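PDB 5BNF: uncharacterized protein, which is porcine CD38, a member of the ADP-ribosyl cyclase family built from a helical part and a part with a parallel beta-sheet. Local coordinates for residues A[2-7]-A[108-113]. Sequence-based numbering, arbitrary orientation.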
ATOM      1  N   ASN A   2       7.766  13.339 -15.925  1.00 32.86           N
ATOM      2  CA  ASN A   2       6.631  12.669 -16.539  1.00 27.85           C
ATOM      3  C   ASN A   2       5.467  12.439 -15.592  1.00 30.47           C
ATOM      4  O   ASN A   2       4.345  12.233 -16.034  1.00 27.33           O
ATOM      5  CB  ASN A   2       7.085  11.325 -17.113  1.00 28.85           C
ATOM      6  CG  ASN A   2       7.957  11.483 -18.341  1.00 35.61           C
ATOM      7  OD1 ASN A   2       7.463  11.730 -19.437  1.00 34.02           O
ATOM      8  ND2 ASN A   2       9.256  11.351 -18.163  1.00 23.48           N
ATOM      9  N   GLY A   3       5.733  12.475 -14.292  1.00 27.50           N
ATOM     10  CA  GLY A   3       4.675  12.233 -13.332  1.00 32.83           C
ATOM     11  C   GLY A   3       3.846  13.443 -12.945  1.00 35.81           C
ATOM     12  O   GLY A   3       4.236  14.588 -13.159  1.00 29.78           O
ATOM     13  N   LYS A   4       2.682  13.166 -12.372  1.00 38.93           N
ATOM     14  CA  LYS A   4       1.760  14.199 -11.913  1.00 38.37           C
ATOM     15  C   LYS A   4       2.432  15.158 -10.937  1.00 25.94           C
ATOM     16  O   LYS A   4       3.227  14.749 -10.095  1.00 34.62           O
ATOM     17  CB  LYS A   4       0.571  13.551 -11.196  1.00 36.11           C
ATOM     18  CG  LYS A   4      -0.715  13.465 -11.994  1.00 49.11           C
ATOM     19  CD  LYS A   4      -1.713  12.578 -11.261  1.00 57.88           C
ATOM     20  CE  LYS A   4      -3.057  12.505 -11.970  1.00 73.21           C
ATOM     21  NZ  LYS A   4      -3.979  11.536 -11.303  1.00 59.32           N
ATOM     22  N   GLY A   5       2.104  16.437 -11.052  1.00 29.22           N
ATOM     23  CA  GLY A   5       2.659  17.414 -10.139  1.00 32.68           C
ATOM     24  C   GLY A   5       1.961  17.223  -8.811  1.00 30.83           C
ATOM     25  O   GLY A   5       0.952  16.520  -8.738  1.00 27.08           O
ATOM     26  N   SER A   6       2.491  17.842  -7.764  1.00 25.24           N
ATOM     27  CA  SER A   6       1.909  17.721  -6.441  1.00 30.60           C
ATOM     28  C   SER A   6       0.432  18.087  -6.446  1.00 31.99           C
ATOM     29  O   SER A   6      -0.013  18.905  -7.241  1.00 29.79           O
ATOM     30  CB  SER A   6       2.658  18.622  -5.462  1.00 36.82           C
ATOM     31  OG  SER A   6       4.029  18.268  -5.404  1.00 39.87           O
ATOM     32  N   THR A   7      -0.327  17.463  -5.560  1.00 28.46           N
ATOM     33  CA  THR A   7      -1.744  17.746  -5.467  1.00 29.06           C
ATOM     34  C   THR A   7      -1.889  19.126  -4.837  1.00 34.59           C
ATOM     35  O   THR A   7      -1.292  19.410  -3.796  1.00 37.30           O
ATOM     36  CB  THR A   7      -2.451  16.704  -4.586  1.00 42.12           C
ATOM     37  OG1 THR A   7      -2.108  15.390  -5.044  1.00 28.88           O
ATOM     38  CG2 THR A   7      -3.965  16.884  -4.650  1.00 38.95           C
ATOM     39  N   ASP A 108      -4.321   8.436  -3.361  1.00 47.64           N
ATOM     40  CA  ASP A 108      -4.569   9.195  -4.588  1.00 45.48           C
ATOM     41  C   ASP A 108      -3.823  10.517  -4.745  1.00 39.45           C
ATOM     42  O   ASP A 108      -3.942  11.177  -5.772  1.00 36.26           O
ATOM     43  CB  ASP A 108      -6.068   9.456  -4.761  1.00 55.07           C
ATOM     44  CG  ASP A 108      -6.842   8.197  -5.106  1.00 74.72           C
ATOM     45  OD1 ASP A 108      -6.347   7.412  -5.946  1.00 72.89           O
ATOM     46  OD2 ASP A 108      -7.947   8.001  -4.550  1.00 66.10           O
ATOM     47  N   LEU A 109      -3.046  10.904  -3.746  1.00 34.11           N
ATOM     48  CA  LEU A 109      -2.326  12.169  -3.825  1.00 33.57           C
ATOM     49  C   LEU A 109      -0.972  12.083  -4.535  1.00 31.79           C
ATOM     50  O   LEU A 109      -0.426  10.997  -4.730  1.00 26.45           O
ATOM     51  CB  LEU A 109      -2.136  12.721  -2.413  1.00 33.46           C
ATOM     52  CG  LEU A 109      -3.312  13.429  -1.725  1.00 38.25           C
ATOM     53  CD1 LEU A 109      -4.622  12.714  -1.953  1.00 24.24           C
ATOM     54  CD2 LEU A 109      -2.994  13.526  -0.243  1.00 36.65           C
ATOM     55  N   SER A 110      -0.453  13.243  -4.928  1.00 30.28           N
ATOM     56  CA  SER A 110       0.846  13.347  -5.590  1.00 31.94           C
ATOM     57  C   SER A 110       1.681  14.407  -4.886  1.00 33.05           C
ATOM     58  O   SER A 110       1.187  15.491  -4.585  1.00 34.79           O
ATOM     59  CB  SER A 110       0.679  13.738  -7.058  1.00 41.00           C
ATOM     60  OG  SER A 110       0.352  12.611  -7.850  1.00 48.79           O
ATOM     61  N   TRP A 111       2.949  14.106  -4.627  1.00 30.82           N
ATOM     62  CA  TRP A 111       3.799  15.073  -3.952  1.00 21.22           C
ATOM     63  C   TRP A 111       5.292  14.932  -4.256  1.00 28.79           C
ATOM     64  O   TRP A 111       5.788  13.849  -4.566  1.00 21.09           O
ATOM     65  CB  TRP A 111       3.568  14.985  -2.438  1.00 19.68           C
ATOM     66  CG  TRP A 111       4.026  13.695  -1.798  1.00 28.57           C
ATOM     67  CD1 TRP A 111       5.261  13.435  -1.277  1.00 13.20           C
ATOM     68  CD2 TRP A 111       3.259  12.493  -1.621  1.00 16.41           C
ATOM     69  NE1 TRP A 111       5.312  12.154  -0.790  1.00 21.51           N
ATOM     70  CE2 TRP A 111       4.099  11.553  -0.988  1.00 16.55           C
ATOM     71  CE3 TRP A 111       1.950  12.121  -1.937  1.00 18.39           C
ATOM     72  CZ2 TRP A 111       3.671  10.263  -0.661  1.00 28.92           C
ATOM     73  CZ3 TRP A 111       1.522  10.836  -1.611  1.00 23.82           C
ATOM     74  CH2 TRP A 111       2.380   9.924  -0.980  1.00 26.39           C
ATOM     75  N   CYS A 112       5.990  16.059  -4.185  1.00 26.37           N
ATOM     76  CA  CYS A 112       7.425  16.116  -4.399  1.00 31.04           C
ATOM     77  C   CYS A 112       7.890  17.537  -4.161  1.00 36.59           C
ATOM     78  O   CYS A 112       7.170  18.503  -4.439  1.00 32.03           O
ATOM     79  CB  CYS A 112       7.813  15.663  -5.805  1.00 24.18           C
ATOM     80  SG  CYS A 112       7.319  16.730  -7.187  1.00 42.95           S
ATOM     81  N   GLY A 113       9.091  17.658  -3.613  1.00 33.02           N
ATOM     82  CA  GLY A 113       9.634  18.964  -3.328  1.00 34.12           C
ATOM     83  C   GLY A 113      10.563  19.439  -4.417  1.00 35.47           C
ATOM     84  O   GLY A 113      10.510  18.962  -5.550  1.00 30.95           O
TER
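Thr7 and Ser110 are joined by two hydrogen bonds that use both the backbone and the side chain of the threonine. Thr7 N donates to Ser110 O at 2.7 Å; the donor is tilted out of the carbonyl plane, and the N-H...O angle is 153°. In return Ser110 N donates to Thr7 OG1, also at 2.7 Å and with a similarly straight 159° at the hydrogen. Because OG1 lies anti to the carbonyl carbon of Thr7 (chi1 -51°), it sits beside the threonine's own N, and the two groups together grip the N-H and C=O of one serine. A third bond, from Cys112 N to Ser6 OG, is weak: 3.2 Å long and bent. That hydroxyl also hydrogen-bonds Asn121 O, so the buried Ser6 side chain ties both segments to a third loop.

The contact joins the N-terminal loop leading into helix 10-25 to the loop after helix 101-106, within the helical part of this ADP-ribosyl cyclase fold. Neither segment is a regular strand, and their touching parts run roughly at right angles, evidence for a local crossing of loops instead of strand pairing. The disulfide from Cys112 to Cys125 fastens the second loop, while Trp111 leaves the backbone away from the N-terminal segment, and its ring meets Phe10, Phe41, Phe45 and Phe139.

Among the non-classical contacts, Ser6 CA makes a CA-H...O contact with Ser110 O at 3.0 Å, a weaker addition to the bond from Thr7 N. Van der Waals contact completes the interface: Ser110 CB lies 3.3 Å from Gly5 O, and Ser110 OG is 3.5 Å from Lys4 CB, at the aliphatic base of the lysine. Leu109 CB approaches Thr7 OG1 at 3.7 Å, while the leucine side chain also packs on Phe10 and Ile14 of helix 10-25.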